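Local coordinates for glypican-1 (Homo sapiens, PDB 4YWT), which serves as a cell-surface proteoglycan core carrying heparan sulfate chains, through which it binds collagen and takes part in Schwann cell myelination, at residues R141-E146 with T318-A323; R247-L252 with R272-G277. The protein carries 3 engineered substitutions. All coordinates share one frame; numbering follows the deposited sequence.

Both contacts join pairs of helices through buried aliphatic side chains, with no hydrogen bond crossing between the paired segments, but they lie on opposite sides of the chain's centre, their own centres about 60 Å apart. Contact 1 joins helices 137-152 and 316-328, whose backbones stay well apart, so that long side chains must span the gap; one of them is a tyrosine with a polar end. Contact 2, nested in sequence inside the loop closed by contact 1, draws helices 243-253 and 268-278 closer together around a single valine, where the C245-C278 disulfide also ties the two helices together. Neither pair shares a helix with the other, and the second buries nearly twice the area.

Contact 1: R141-E146 with T318-A323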
loop_
_atom_site.group_PDB
_atom_site.type_symbol
_atom_site.label_atom_id
_atom_site.label_comp_id
_atom_site.label_asym_id
_atom_site.label_seq_id
_atom_site.Cartn_x
_atom_site.Cartn_y
_atom_site.Cartn_z
ATOM N N ARG A 141 6.581 17.526 -28.424
ATOM C CA ARG A 141 5.947 18.060 -27.222
ATOM C C ARG A 141 4.566 17.438 -27.023
ATOM O O ARG A 141 4.198 17.039 -25.912
ATOM C CB ARG A 141 5.849 19.585 -27.307
ATOM C CG ARG A 141 5.105 20.247 -26.158
ATOM C CD ARG A 141 5.386 21.744 -26.126
ATOM N NE ARG A 141 6.762 22.026 -25.725
ATOM C CZ ARG A 141 7.341 23.220 -25.812
ATOM N NH1 ARG A 141 6.666 24.253 -26.297
ATOM N NH2 ARG A 141 8.598 23.380 -25.420
ATOM N N ASP A 142 3.816 17.344 -28.118
ATOM C CA ASP A 142 2.504 16.709 -28.113
ATOM C C ASP A 142 2.609 15.240 -27.729
ATOM O O ASP A 142 1.795 14.739 -26.954
ATOM C CB ASP A 142 1.829 16.842 -29.481
ATOM C CG ASP A 142 1.223 18.214 -29.704
ATOM O OD1 ASP A 142 0.805 18.850 -28.713
ATOM O OD2 ASP A 142 1.162 18.657 -30.871
ATOM N N LEU A 143 3.609 14.550 -28.270
ATOM C CA LEU A 143 3.822 13.149 -27.925
ATOM C C LEU A 143 4.057 12.985 -26.424
ATOM O O LEU A 143 3.480 12.098 -25.791
ATOM C CB LEU A 143 4.998 12.565 -28.710
ATOM C CG LEU A 143 5.309 11.096 -28.411
ATOM C CD1 LEU A 143 4.059 10.240 -28.561
ATOM C CD2 LEU A 143 6.423 10.583 -29.306
ATOM N N TYR A 144 4.896 13.848 -25.855
ATOM C CA TYR A 144 5.169 13.790 -24.422
ATOM C C TYR A 144 3.927 14.101 -23.592
ATOM O O TYR A 144 3.694 13.469 -22.561
ATOM C CB TYR A 144 6.304 14.743 -24.048
ATOM C CG TYR A 144 7.676 14.141 -24.246
ATOM C CD1 TYR A 144 8.394 14.366 -25.411
ATOM C CD2 TYR A 144 8.245 13.332 -23.271
ATOM C CE1 TYR A 144 9.646 13.813 -25.597
ATOM C CE2 TYR A 144 9.496 12.773 -23.449
ATOM C CZ TYR A 144 10.192 13.018 -24.614
ATOM O OH TYR A 144 11.437 12.467 -24.801
ATOM N N SER A 145 3.131 15.070 -24.036
ATOM C CA SER A 145 1.881 15.382 -23.348
ATOM C C SER A 145 0.933 14.182 -23.366
ATOM O O SER A 145 0.274 13.883 -22.365
ATOM C CB SER A 145 1.204 16.601 -23.979
ATOM O OG SER A 145 1.890 17.795 -23.642
ATOM N N GLU A 146 0.877 13.496 -24.505
ATOM C CA GLU A 146 0.049 12.302 -24.653
ATOM C C GLU A 146 0.519 11.181 -23.732
ATOM O O GLU A 146 -0.296 10.514 -23.092
ATOM C CB GLU A 146 0.050 11.823 -26.108
ATOM C CG GLU A 146 -0.866 12.615 -27.028
ATOM C CD GLU A 146 -2.296 12.107 -27.002
ATOM O OE1 GLU A 146 -2.552 11.015 -27.551
ATOM O OE2 GLU A 146 -3.165 12.796 -26.430
ATOM N N THR A 318 15.755 8.823 -26.668
ATOM C CA THR A 318 16.810 8.030 -27.287
ATOM C C THR A 318 16.269 7.267 -28.493
ATOM O O THR A 318 16.895 7.234 -29.558
ATOM C CB THR A 318 17.432 7.036 -26.289
ATOM O OG1 THR A 318 16.481 6.013 -25.968
ATOM C CG2 THR A 318 17.853 7.754 -25.017
ATOM N N TRP A 319 15.097 6.661 -28.321
ATOM C CA TRP A 319 14.454 5.927 -29.403
ATOM C C TRP A 319 13.978 6.872 -30.498
ATOM O O TRP A 319 14.075 6.551 -31.686
ATOM C CB TRP A 319 13.284 5.095 -28.879
ATOM C CG TRP A 319 13.708 4.001 -27.955
ATOM C CD1 TRP A 319 13.522 3.948 -26.606
ATOM C CD2 TRP A 319 14.412 2.805 -28.311
ATOM N NE1 TRP A 319 14.056 2.788 -26.099
ATOM C CE2 TRP A 319 14.609 2.069 -27.126
ATOM C CE3 TRP A 319 14.889 2.283 -29.517
ATOM C CZ2 TRP A 319 15.263 0.837 -27.110
ATOM C CZ3 TRP A 319 15.539 1.060 -29.501
ATOM C CH2 TRP A 319 15.719 0.351 -28.306
ATOM N N LEU A 320 13.466 8.035 -30.102
ATOM C CA LEU A 320 13.092 9.046 -31.090
ATOM C C LEU A 320 14.299 9.442 -31.947
ATOM O O LEU A 320 14.230 9.458 -33.183
ATOM C CB LEU A 320 12.498 10.280 -30.406
ATOM C CG LEU A 320 11.171 10.088 -29.667
ATOM C CD1 LEU A 320 10.688 11.407 -29.082
ATOM C CD2 LEU A 320 10.120 9.488 -30.589
ATOM N N ALA A 321 15.408 9.741 -31.277
ATOM C CA ALA A 321 16.647 10.121 -31.942
ATOM C C ALA A 321 17.148 9.018 -32.870
ATOM O O ALA A 321 17.634 9.294 -33.972
ATOM C CB ALA A 321 17.714 10.468 -30.912
ATOM N N GLU A 322 17.028 7.770 -32.424
ATOM C CA GLU A 322 17.446 6.639 -33.246
ATOM C C GLU A 322 16.573 6.530 -34.498
ATOM O O GLU A 322 17.069 6.241 -35.594
ATOM C CB GLU A 322 17.396 5.340 -32.439
ATOM C CG GLU A 322 17.899 4.121 -33.199
ATOM C CD GLU A 322 18.293 2.982 -32.279
ATOM O OE1 GLU A 322 18.990 3.242 -31.274
ATOM O OE2 GLU A 322 17.911 1.826 -32.560
ATOM N N ALA A 323 15.277 6.776 -34.330
ATOM C CA ALA A 323 14.343 6.759 -35.452
ATOM C C ALA A 323 14.683 7.843 -36.471
ATOM O O ALA A 323 14.671 7.597 -37.682
ATOM C CB ALA A 323 12.921 6.933 -34.958
#
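The backbones of L143 and L320 face each other at a distance, their CA atoms, the nearest pair between 141-146 and 318-323, lying 10.6 Å apart on two helical segments. Side chains of some length are therefore needed to close the gap, and leucine suits both positions because its branched end is apolar and far from the main chain. The two leucines reach toward each other tip to tip, with L143 CD2 against L320 CD2 at 4.1 Å. On the L320 side, CG stands anti to the carbonyl carbon (chi1 -65°), a setting that carries the branched end across to L143 and Y144.

The second methyl of L320 serves a different partner: CD1 approaches CE1 of the Y144 ring obliquely, at 4.4 Å. Thus L320 divides its two branches between neighbouring residues of the opposite helix. Tyrosine fits here because its ring carbons can join the apolar contact while the hydroxyl at the far end finds a polar partner, bonding with S117 OG on helix 70-129, which holds the hydroxyl end of this buried side chain. The contact itself is modest, burying 101 Å² in all, and owes its burial largely to its surroundings.

Those surroundings are helical. Helix 158-177 supplies L162 and F165 beside L143 and W166 beside L320; helix 204-236 adds L208 to L320. The long helix 70-129 brings L114 to Y144 and L121 to L320, joining both sides of the contact within the elongated, mainly alpha-helical glypican fold.

Contact 2: R247-L252 with R272-G277; sequences RAVMKL and RNVLKG
A248, V249 and L252 pack around V274 where helices 243-253 and 268-278 form an antiparallel helix pair within the glypican fold. The axes of the two short segments approach to 9.9 Å and their directions differ by 164°. The helices are also tied covalently, by the C245-C278 disulfide, while C271-C400 connects the second one to helix 391-404.

Between the two segments the side-chain contacts are all apolar. V274 is the shared element, using both branches: CG1 meets A248 CB at 4.1 Å and V249 CG2 at 4.2 Å. The small alanine suits the place where the backbones come nearest, its CA 6.5 Å from V274 CA, and the compact, beta-branched valine fills the gap close to its own main chain. The V249 side chain crosses that of V274 at about a right angle. L252, one turn beyond A248, needs a longer reach; with its CG anti to the backbone N (chi1 176°) it passes V274 at a slant and sets one methyl against each valine branch, CD1 meeting V274 CG2 at 4.1 Å and CD2 reaching V274 CG1 at 4.1 Å.

The polar side chains bond to other parts of the chain, not across this pair. N273 lies on another face of its helix, where its amide acts in both senses, OD1 accepting from M428 N and ND2 donating to E426 O; K276 NZ reaches M428 O. Asparagine suits this buried place because it can satisfy a donor and an acceptor of the adjoining main chain.

Within helix 243-253, the A248 carbonyl oxygen receives the amide of L252 in an ordinary helical hydrogen bond, and V274 CG1 rests 4.0 Å from that same A248 O.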
loop_
_atom_site.group_PDB
_atom_site.type_symbol
_atom_site.label_atom_id
_atom_site.label_comp_id
_atom_site.label_asym_id
_atom_site.label_seq_id
_atom_site.Cartn_x
_atom_site.Cartn_y
_atom_site.Cartn_z
ATOM N N ARG A 247 -15.305 -5.248 26.554
ATOM C CA ARG A 247 -15.378 -6.050 27.772
ATOM C C ARG A 247 -14.214 -7.032 27.872
ATOM O O ARG A 247 -13.633 -7.211 28.944
ATOM C CB ARG A 247 -16.700 -6.816 27.841
ATOM C CG ARG A 247 -17.929 -5.945 28.028
ATOM C CD ARG A 247 -19.188 -6.790 28.185
ATOM N NE ARG A 247 -19.320 -7.793 27.131
ATOM C CZ ARG A 247 -19.081 -9.091 27.300
ATOM N NH1 ARG A 247 -18.691 -9.544 28.482
ATOM N NH2 ARG A 247 -19.226 -9.933 26.288
ATOM N N ALA A 248 -13.882 -7.669 26.752
ATOM C CA ALA A 248 -12.795 -8.644 26.730
ATOM C C ALA A 248 -11.445 -7.990 27.014
ATOM O O ALA A 248 -10.564 -8.599 27.622
ATOM C CB ALA A 248 -12.762 -9.365 25.399
ATOM N N VAL A 249 -11.291 -6.747 26.566
ATOM C CA VAL A 249 -10.061 -5.996 26.784
ATOM C C VAL A 249 -9.981 -5.532 28.232
ATOM O O VAL A 249 -8.912 -5.572 28.843
ATOM C CB VAL A 249 -9.962 -4.786 25.830
ATOM C CG1 VAL A 249 -8.893 -3.810 26.296
ATOM C CG2 VAL A 249 -9.668 -5.258 24.418
ATOM N N MET A 250 -11.114 -5.104 28.782
ATOM C CA MET A 250 -11.173 -4.762 30.200
ATOM C C MET A 250 -10.784 -5.967 31.049
ATOM O O MET A 250 -10.016 -5.844 32.003
ATOM C CB MET A 250 -12.568 -4.272 30.590
ATOM C CG MET A 250 -12.781 -4.180 32.095
ATOM S SD MET A 250 -11.517 -3.183 32.910
ATOM C CE MET A 250 -11.820 -3.579 34.630
ATOM N N LYS A 251 -11.312 -7.131 30.688
ATOM C CA LYS A 251 -10.984 -8.369 31.382
ATOM C C LYS A 251 -9.504 -8.697 31.229
ATOM O O LYS A 251 -8.858 -9.173 32.162
ATOM C CB LYS A 251 -11.840 -9.521 30.853
ATOM C CG LYS A 251 -11.646 -10.838 31.589
ATOM C CD LYS A 251 -12.886 -11.713 31.487
ATOM C CE LYS A 251 -12.743 -12.981 32.315
ATOM N NZ LYS A 251 -11.744 -13.921 31.736
ATOM N N LEU A 252 -8.974 -8.425 30.042
ATOM C CA LEU A 252 -7.580 -8.702 29.728
ATOM C C LEU A 252 -6.605 -7.861 30.548
ATOM O O LEU A 252 -5.611 -8.373 31.062
ATOM C CB LEU A 252 -7.323 -8.465 28.238
ATOM C CG LEU A 252 -5.873 -8.612 27.773
ATOM C CD1 LEU A 252 -5.444 -10.067 27.837
ATOM C CD2 LEU A 252 -5.685 -8.049 26.370
ATOM N N ARG A 272 -3.427 -12.593 22.823
ATOM C CA ARG A 272 -3.529 -12.858 21.396
ATOM C C ARG A 272 -4.906 -13.375 21.004
ATOM O O ARG A 272 -5.421 -13.014 19.951
ATOM C CB ARG A 272 -2.451 -13.849 20.960
ATOM C CG ARG A 272 -1.276 -13.182 20.270
ATOM C CD ARG A 272 -0.004 -13.988 20.430
ATOM N NE ARG A 272 1.089 -13.163 20.934
ATOM C CZ ARG A 272 2.259 -13.641 21.342
ATOM N NH1 ARG A 272 3.196 -12.814 21.785
ATOM N NH2 ARG A 272 2.493 -14.945 21.306
ATOM N N ASN A 273 -5.504 -14.215 21.842
ATOM C CA ASN A 273 -6.864 -14.668 21.576
ATOM C C ASN A 273 -7.847 -13.512 21.684
ATOM O O ASN A 273 -8.762 -13.382 20.862
ATOM C CB ASN A 273 -7.261 -15.798 22.524
ATOM C CG ASN A 273 -7.005 -17.167 21.930
ATOM O OD1 ASN A 273 -6.425 -17.285 20.851
ATOM N ND2 ASN A 273 -7.445 -18.208 22.623
ATOM N N VAL A 274 -7.642 -12.663 22.688
ATOM C CA VAL A 274 -8.487 -11.485 22.853
ATOM C C VAL A 274 -8.428 -10.581 21.624
ATOM O O VAL A 274 -9.464 -10.234 21.053
ATOM C CB VAL A 274 -8.093 -10.667 24.095
ATOM C CG1 VAL A 274 -8.864 -9.356 24.131
ATOM C CG2 VAL A 274 -8.341 -11.472 25.362
ATOM N N LEU A 275 -7.221 -10.211 21.207
ATOM C CA LEU A 275 -7.072 -9.299 20.075
ATOM C C LEU A 275 -7.495 -9.939 18.754
ATOM O O LEU A 275 -8.013 -9.256 17.873
ATOM C CB LEU A 275 -5.634 -8.787 19.976
ATOM C CG LEU A 275 -5.196 -7.868 21.119
ATOM C CD1 LEU A 275 -3.891 -7.166 20.782
ATOM C CD2 LEU A 275 -6.283 -6.854 21.446
ATOM N N LYS A 276 -7.282 -11.246 18.617
ATOM C CA LYS A 276 -7.768 -11.967 17.444
ATOM C C LYS A 276 -9.288 -11.941 17.408
ATOM O O LYS A 276 -9.889 -11.910 16.335
ATOM C CB LYS A 276 -7.266 -13.412 17.428
ATOM C CG LYS A 276 -5.885 -13.579 16.815
ATOM C CD LYS A 276 -5.457 -15.036 16.796
ATOM C CE LYS A 276 -4.085 -15.196 16.166
ATOM N NZ LYS A 276 -3.854 -16.580 15.665
ATOM N N GLY A 277 -9.903 -11.953 18.586
ATOM C CA GLY A 277 -11.342 -11.794 18.678
ATOM C C GLY A 277 -11.767 -10.394 18.274
ATOM O O GLY A 277 -12.722 -10.216 17.518
#